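Local coordinates for protein L-amino acid deaminase (Proteus vulgaris, PDB 5I39) that binds flavin-adenine dinucleotide and, as a membrane-bound L-amino acid deaminase, probably carries out the oxidative deamination of L-amino acids, at residues E129-V132 / N133-W137; S243-F246 / M247-L250; N322-L325 / E326-K329. All blocks are in the same frame, centred on the assembly; numbering follows the deposited sequence. Where two conformers were deposited one is given.

Contact 1: residues E129-V132 / N133-W137; sequences EDLV and NVRKW
Asn133 and Glu129, one turn apart on the amphipathic helix 128-143, lie side by side and point the same way; the side chains of this stretch meet at i to i+3 and i to i+4 spacings. The polar links between side chains run through water. Asn133 ND2 donates to two waters: one, 3.0 Å from ND2, donates in turn to Glu129 OE2, and the other, 2.8 Å from ND2, donates to Asp130 OD1. The amide is thereby tied to both carboxylates without touching either, its plane turned 55° from that of Glu129. Asp130 is also held from outside the stretch: OD2 accepts from the backbone N of Leu126, and OD1 forms a salt bridge with Lys87 NZ.

The backbone supplies four regular helical bonds, from the N atoms of Asn133, Val134, Arg135 and Lys136 to the O atoms of Glu129, Asp130, Leu131 and Val132.

The apolar contact is between the buried Leu131 and Val134, whose CD1 and CG2 are 4.2 Å apart in one of the two conformers of Val134. Both Val134 and Arg135 also touch Ile155, so this side of the helix packs on strand 153-156 of the large mixed sheet. At its exposed margin the extended chain of Arg135 crosses Leu131 at a slant. Its CG stands anti to the carbonyl carbon (chi1 -83°), which carries the aliphatic part past Leu131 O and brings CD to 3.9 Å from Leu131 CD1. That methyl lies over one face of the guanidinium, while the second methyl, Leu131 CD2, approaches Arg135 NH1 to 3.5 Å.

Contact 2: residues S243-F246 / M247-L250; sequences SRLF and MQNL
Phe246 meets the side chains of its neighbour Met247 (a selenomethionine) and of Leu250, one turn on. With CG anti to the backbone N (chi1 -174°), its ring is swung out beside the start of the next turn. Met247 is bent at both chi2 and chi3, and this curl brings SE to the edge of the ring, 5.3 Å from the ring centroid, as a Met-aromatic contact. Leu250 CD1 reaches Phe246 CE2 at 3.9 Å, approaching the ring obliquely.

On another side of the helix the extended chain of Arg244 runs out past Gln248. In one of the two conformers of Gln248, its NE2 lies over one face of the guanidinium, near its rim and 3.2 Å from Arg244 NH2; both are donors, and the contact is one of packing, with the two planes 53° apart. The guanidinium is anchored instead through NH1, to Asp253 and to the backbone O of Val254.

Asn249 N bonds to Leu245 O and weakly to Phe246 O. Phe246 touches the cofactor as well as Ala210, and Met247 packs on strands 235-237 and 367-371: this short helix follows a parallel strand of the Rossmann-type sheet and lines the FAD pocket.

Contact 3: residues N322-L325 / E326-K329; sequences NASL and EKLK. With EDO (1,2-ethanediol), chain G.
Lys329 passes over the backbone of Leu325, its CG 3.2 Å from Leu325 O, on the way to a bound 1,2-ethanediol that it shares with Glu326 and that was probably taken up from the crystallisation liquor. The diol O1 donates to Glu326 OE2 at 2.6 Å and accepts from Lys329 NZ at 2.7 Å, and this single hydroxyl bridges the carboxylate and the ammonium group. The diol also rests against the preceding turn: Asn322 OD1 is 3.1 Å from its C1, and Leu325 CB is 3.5 Å from O1.

The two charged chains reach the diol in different ways. Glu326 is folded at chi2 (-68°), which turns its carboxylate toward the Lys329 side, where OE2 meets the diol, whereas Lys329 is extended beyond CG.

A second, smaller polar group lies where Lys327 passes Ser324. Lys327 CG sits between its own backbone N and carbonyl carbon (chi1 64°), an arrangement that lays the chain back along the preceding turn, and a bend at chi4 finishes the approach. NZ stays 3.9 Å from Ser324 OG; a water near both accepts from NZ at 2.9 Å and probably donates to Ser324 O at 2.8 Å. Lys327 NZ also donates to the backbone O of Gly281.

All of this decorates helix 318-331, an amphipathic helix laid against the large mixed sheet. Four i to i+4 bonds, from the N atoms of residues 326 to 329 back to the O atoms of residues 322 to 325, set the spacing of the side chains.

Farther in, Leu325 and Leu328 form the sheet-facing side. Both touch Ile266 of strand 257-266 and Thr295 of strand 293-295, and Leu328 also packs on Ile283 and Phe285 of strand 283-287.

In the fold
Each contact joins neighbouring turns of its own helix, and the three do not touch. Contact 2 belongs to the part of the fold built round the six-stranded sheet and is the one that reaches the cofactor, with the side chain of Phe246 about 4 Å from FAD. Contacts 1 and 3 both lie on helices that pack on the ten-stranded mixed sheet; their centres are 28 Å apart and their nearest atoms about 15 Å. Each is centred 40 Å from contact 2. Contact 3 remains distant from the flavin nucleotide, the side chain of Ser324 being about 14 Å from it, although the side chains of Leu328 and the FAD-binding Tyr80 are about 9 Å apart. Contact 1 lies away from the FAD site.

Contact 1: residues E129-V132 / N133-W137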
loop_
_atom_site.group_PDB
_atom_site.type_symbol
_atom_site.label_atom_id
_atom_site.label_comp_id
_atom_site.label_asym_id
_atom_site.label_seq_id
_atom_site.Cartn_x
_atom_site.Cartn_y
_atom_site.Cartn_z
ATOM N N GLU A 129 12.637 -17.046 20.934
ATOM C CA GLU A 129 11.306 -17.500 20.502
ATOM C C GLU A 129 10.923 -16.917 19.139
ATOM O O GLU A 129 10.426 -17.629 18.267
ATOM C CB GLU A 129 10.242 -17.133 21.546
ATOM C CG GLU A 129 8.827 -17.596 21.206
ATOM C CD GLU A 129 7.837 -17.386 22.341
ATOM O OE1 GLU A 129 8.103 -16.560 23.241
ATOM O OE2 GLU A 129 6.779 -18.049 22.329
ATOM N N ASP A 130 11.152 -15.619 18.968
ATOM C CA ASP A 130 10.884 -14.950 17.695
ATOM C C ASP A 130 11.723 -15.563 16.572
ATOM O O ASP A 130 11.221 -15.773 15.470
ATOM C CB ASP A 130 11.162 -13.447 17.818
ATOM C CG ASP A 130 10.579 -12.629 16.673
ATOM O OD1 ASP A 130 9.543 -13.008 16.088
ATOM O OD2 ASP A 130 11.167 -11.573 16.364
ATOM N N LEU A 131 12.987 -15.864 16.867
ATOM C CA LEU A 131 13.879 -16.521 15.913
ATOM C C LEU A 131 13.376 -17.915 15.523
ATOM O O LEU A 131 13.408 -18.276 14.345
ATOM C CB LEU A 131 15.308 -16.587 16.463
ATOM C CG LEU A 131 16.366 -17.305 15.621
ATOM C CD1 LEU A 131 16.464 -16.750 14.209
ATOM C CD2 LEU A 131 17.706 -17.203 16.327
ATOM N N VAL A 132 12.903 -18.688 16.502
ATOM C CA VAL A 132 12.266 -19.982 16.214
ATOM C C VAL A 132 11.093 -19.775 15.252
ATOM O O VAL A 132 10.958 -20.489 14.259
ATOM C CB VAL A 132 11.782 -20.700 17.502
ATOM C CG1 VAL A 132 10.905 -21.904 17.176
ATOM C CG2 VAL A 132 12.967 -21.147 18.345
ATOM N N ASN A 133 10.253 -18.791 15.553
ATOM C CA ASN A 133 9.059 -18.546 14.753
ATOM C C ASN A 133 9.371 -18.123 13.323
ATOM O O ASN A 133 8.755 -18.631 12.388
ATOM C CB ASN A 133 8.155 -17.522 15.438
ATOM C CG ASN A 133 7.576 -18.039 16.742
ATOM O OD1 ASN A 133 7.559 -19.245 16.995
ATOM N ND2 ASN A 133 7.106 -17.128 17.580
ATOM N N VAL A 134 10.335 -17.224 13.144
ATOM C CA VAL A 134 10.700 -16.792 11.783
ATOM C C VAL A 134 11.358 -17.936 11.001
ATOM O O VAL A 134 11.085 -18.111 9.818
ATOM C CB VAL A 134 11.537 -15.483 11.727
ATOM C CG1 VAL A 134 10.751 -14.334 12.326
ATOM C CG2 VAL A 134 12.892 -15.606 12.398
ATOM N N ARG A 135 12.209 -18.720 11.661
ATOM C CA ARG A 135 12.823 -19.871 10.999
ATOM C C ARG A 135 11.776 -20.874 10.520
ATOM O O ARG A 135 11.847 -21.347 9.381
ATOM C CB ARG A 135 13.859 -20.543 11.894
ATOM C CG ARG A 135 15.206 -19.853 11.844
ATOM C CD ARG A 135 16.176 -20.428 12.849
ATOM N NE ARG A 135 17.564 -20.189 12.456
ATOM C CZ ARG A 135 18.598 -20.100 13.294
ATOM N NH1 ARG A 135 18.429 -20.189 14.611
ATOM N NH2 ARG A 135 19.820 -19.908 12.806
ATOM N N LYS A 136 10.786 -21.159 11.364
ATOM C CA LYS A 136 9.695 -22.050 10.965
ATOM C C LYS A 136 8.919 -21.472 9.779
ATOM O O LYS A 136 8.575 -22.195 8.847
ATOM C CB LYS A 136 8.736 -22.327 12.127
ATOM C CG LYS A 136 7.694 -23.389 11.796
ATOM C CD LYS A 136 6.694 -23.614 12.913
ATOM C CE LYS A 136 5.689 -24.681 12.511
ATOM N NZ LYS A 136 4.667 -24.927 13.562
ATOM N N TRP A 137 8.635 -20.173 9.836
ATOM C CA TRP A 137 7.913 -19.487 8.768
ATOM C C TRP A 137 8.645 -19.621 7.423
ATOM O O TRP A 137 8.031 -19.963 6.411
ATOM C CB TRP A 137 7.678 -18.015 9.147
ATOM C CG TRP A 137 6.849 -17.287 8.148
ATOM C CD1 TRP A 137 5.488 -17.211 8.109
ATOM C CD2 TRP A 137 7.327 -16.561 7.015
ATOM N NE1 TRP A 137 5.087 -16.477 7.020
ATOM C CE2 TRP A 137 6.196 -16.065 6.331
ATOM C CE3 TRP A 137 8.602 -16.265 6.520
ATOM C CZ2 TRP A 137 6.303 -15.298 5.169
ATOM C CZ3 TRP A 137 8.708 -15.502 5.362
ATOM C CH2 TRP A 137 7.563 -15.032 4.699
HETATM O O HOH W 1 5.204 -17.783 19.795
HETATM O O HOH W 2 7.211 -14.467 16.682
#

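Contact 2: residues S243-F246 / M247-L250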
loop_
_atom_site.group_PDB
_atom_site.type_symbol
_atom_site.label_atom_id
_atom_site.label_comp_id
_atom_site.label_asym_id
_atom_site.label_seq_id
_atom_site.Cartn_x
_atom_site.Cartn_y
_atom_site.Cartn_z
ATOM N N SER A 243 -14.615 3.312 3.391
ATOM C CA SER A 243 -15.402 2.267 2.741
ATOM C C SER A 243 -16.525 1.737 3.631
ATOM O O SER A 243 -17.631 1.517 3.151
ATOM C CB SER A 243 -14.508 1.123 2.275
ATOM O OG SER A 243 -13.634 1.559 1.252
ATOM N N ARG A 244 -16.248 1.556 4.922
ATOM C CA ARG A 244 -17.282 1.138 5.873
ATOM C C ARG A 244 -18.464 2.116 5.879
ATOM O O ARG A 244 -19.616 1.699 5.752
ATOM C CB ARG A 244 -16.689 0.973 7.276
ATOM C CG ARG A 244 -17.701 0.686 8.368
ATOM C CD ARG A 244 -17.009 0.380 9.668
ATOM N NE ARG A 244 -17.939 0.310 10.776
ATOM C CZ ARG A 244 -18.743 -0.715 11.064
ATOM N NH1 ARG A 244 -18.732 -1.818 10.309
ATOM N NH2 ARG A 244 -19.555 -0.645 12.107
ATOM N N LEU A 245 -18.170 3.408 5.992
ATOM C CA LEU A 245 -19.205 4.443 6.019
ATOM C C LEU A 245 -20.042 4.424 4.737
ATOM O O LEU A 245 -21.275 4.444 4.788
ATOM C CB LEU A 245 -18.568 5.820 6.214
ATOM C CG LEU A 245 -19.511 6.989 6.492
ATOM C CD1 LEU A 245 -20.069 6.894 7.895
ATOM C CD2 LEU A 245 -18.790 8.309 6.331
ATOM N N PHE A 246 -19.369 4.367 3.590
ATOM C CA PHE A 246 -20.057 4.343 2.301
ATOM C C PHE A 246 -21.011 3.148 2.200
ATOM O O PHE A 246 -22.172 3.295 1.804
ATOM C CB PHE A 246 -19.049 4.316 1.148
ATOM C CG PHE A 246 -19.687 4.436 -0.208
ATOM C CD1 PHE A 246 -19.965 5.685 -0.756
ATOM C CD2 PHE A 246 -20.028 3.299 -0.935
ATOM C CE1 PHE A 246 -20.564 5.796 -2.004
ATOM C CE2 PHE A 246 -20.625 3.404 -2.181
ATOM C CZ PHE A 246 -20.893 4.653 -2.717
HETATM N N MSE A 247 -20.524 1.972 2.579
HETATM C CA MSE A 247 -21.351 0.762 2.532
HETATM C C MSE A 247 -22.472 0.775 3.548
HETATM O O MSE A 247 -23.555 0.248 3.265
HETATM C CB MSE A 247 -20.492 -0.489 2.687
HETATM C CG MSE A 247 -19.507 -0.712 1.532
HETATM SE SE MSE A 247 -20.301 -0.673 -0.271
HETATM C CE MSE A 247 -21.742 -1.987 -0.014
ATOM N N GLN A 248 -22.253 1.373 4.722
ATOM C CA GLN A 248 -23.310 1.497 5.737
ATOM C C GLN A 248 -24.530 2.247 5.202
ATOM O O GLN A 248 -25.672 1.913 5.533
ATOM C CB GLN A 248 -22.788 2.176 7.013
ATOM C CG GLN A 248 -22.329 1.191 8.071
ATOM C CD GLN A 248 -21.534 1.837 9.184
ATOM O OE1 GLN A 248 -20.958 2.907 9.009
ATOM N NE2 GLN A 248 -21.491 1.181 10.338
ATOM N N ASN A 249 -24.294 3.258 4.367
ATOM C CA ASN A 249 -25.400 3.994 3.733
ATOM C C ASN A 249 -26.186 3.164 2.711
ATOM O O ASN A 249 -27.300 3.525 2.352
ATOM C CB ASN A 249 -24.899 5.291 3.093
ATOM C CG ASN A 249 -24.424 6.304 4.119
ATOM O OD1 ASN A 249 -24.938 6.363 5.234
ATOM N ND2 ASN A 249 -23.451 7.114 3.744
ATOM N N LEU A 250 -25.587 2.068 2.245
ATOM C CA LEU A 250 -26.258 1.044 1.438
ATOM C C LEU A 250 -26.744 -0.164 2.268
ATOM O O LEU A 250 -27.128 -1.192 1.706
ATOM C CB LEU A 250 -25.301 0.585 0.333
ATOM C CG LEU A 250 -24.833 1.661 -0.651
ATOM C CD1 LEU A 250 -23.752 1.098 -1.553
ATOM C CD2 LEU A 250 -25.978 2.203 -1.492
HETATM O O HOH W 3 -22.881 5.667 6.931
#

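Contact 3: residues N322-L325 / E326-K329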
loop_
_atom_site.group_PDB
_atom_site.type_symbol
_atom_site.label_atom_id
_atom_site.label_comp_id
_atom_site.label_asym_id
_atom_site.label_seq_id
_atom_site.Cartn_x
_atom_site.Cartn_y
_atom_site.Cartn_z
ATOM N N ASN A 322 10.670 12.496 18.902
ATOM C CA ASN A 322 12.030 13.005 19.028
ATOM C C ASN A 322 12.983 11.950 19.598
ATOM O O ASN A 322 14.096 11.771 19.096
ATOM C CB ASN A 322 12.035 14.249 19.912
ATOM C CG ASN A 322 13.395 14.913 19.971
ATOM O OD1 ASN A 322 13.799 15.590 19.029
ATOM N ND2 ASN A 322 14.107 14.727 21.079
ATOM N N ALA A 323 12.528 11.251 20.636
ATOM C CA ALA A 323 13.303 10.173 21.259
ATOM C C ALA A 323 13.573 9.018 20.290
ATOM O O ALA A 323 14.623 8.385 20.361
ATOM C CB ALA A 323 12.595 9.665 22.504
ATOM N N SER A 324 12.635 8.760 19.383
ATOM C CA SER A 324 12.830 7.743 18.350
ATOM C C SER A 324 14.012 8.094 17.444
ATOM O O SER A 324 14.844 7.237 17.148
ATOM C CB SER A 324 11.566 7.550 17.514
ATOM O OG SER A 324 11.669 6.368 16.744
ATOM N N LEU A 325 14.095 9.355 17.025
ATOM C CA LEU A 325 15.246 9.825 16.249
ATOM C C LEU A 325 16.542 9.749 17.045
ATOM O O LEU A 325 17.582 9.390 16.497
ATOM C CB LEU A 325 15.026 11.250 15.738
ATOM C CG LEU A 325 13.846 11.437 14.782
ATOM C CD1 LEU A 325 13.671 12.906 14.442
ATOM C CD2 LEU A 325 13.998 10.622 13.505
ATOM N N GLU A 326 16.475 10.068 18.334
ATOM C CA GLU A 326 17.652 9.963 19.192
ATOM C C GLU A 326 18.179 8.536 19.296
ATOM O O GLU A 326 19.390 8.317 19.213
ATOM C CB GLU A 326 17.363 10.535 20.580
ATOM C CG GLU A 326 17.313 12.055 20.600
ATOM C CD GLU A 326 18.672 12.676 20.341
ATOM O OE1 GLU A 326 19.608 12.387 21.111
ATOM O OE2 GLU A 326 18.811 13.443 19.367
ATOM N N LYS A 327 17.293 7.561 19.464
ATOM C CA LYS A 327 17.775 6.178 19.560
ATOM C C LYS A 327 18.222 5.624 18.205
ATOM O O LYS A 327 19.153 4.830 18.157
ATOM C CB LYS A 327 16.816 5.254 20.313
ATOM C CG LYS A 327 15.464 5.016 19.694
ATOM C CD LYS A 327 14.636 4.115 20.599
ATOM C CE LYS A 327 13.183 4.054 20.170
ATOM N NZ LYS A 327 13.031 3.354 18.871
ATOM N N LEU A 328 17.608 6.084 17.113
ATOM C CA LEU A 328 18.115 5.781 15.764
ATOM C C LEU A 328 19.561 6.264 15.600
ATOM O O LEU A 328 20.427 5.524 15.125
ATOM C CB LEU A 328 17.228 6.419 14.688
ATOM C CG LEU A 328 17.712 6.347 13.230
ATOM C CD1 LEU A 328 17.828 4.907 12.757
ATOM C CD2 LEU A 328 16.783 7.134 12.319
ATOM N N LYS A 329 19.799 7.512 15.991
ATOM C CA LYS A 329 21.129 8.116 15.907
ATOM C C LYS A 329 22.144 7.459 16.839
ATOM O O LYS A 329 23.321 7.361 16.495
ATOM C CB LYS A 329 21.041 9.617 16.193
ATOM C CG LYS A 329 20.321 10.383 15.097
ATOM C CD LYS A 329 19.913 11.773 15.542
ATOM C CE LYS A 329 19.094 12.462 14.464
ATOM N NZ LYS A 329 18.631 13.806 14.881
HETATM C C1 EDO G . 16.238 14.381 17.554
HETATM O O1 EDO G . 17.274 13.453 17.223
HETATM C C2 EDO G . 16.790 15.805 17.569
HETATM O O2 EDO G . 17.397 16.165 16.319
HETATM O O HOH W 4 14.398 4.520 16.582
#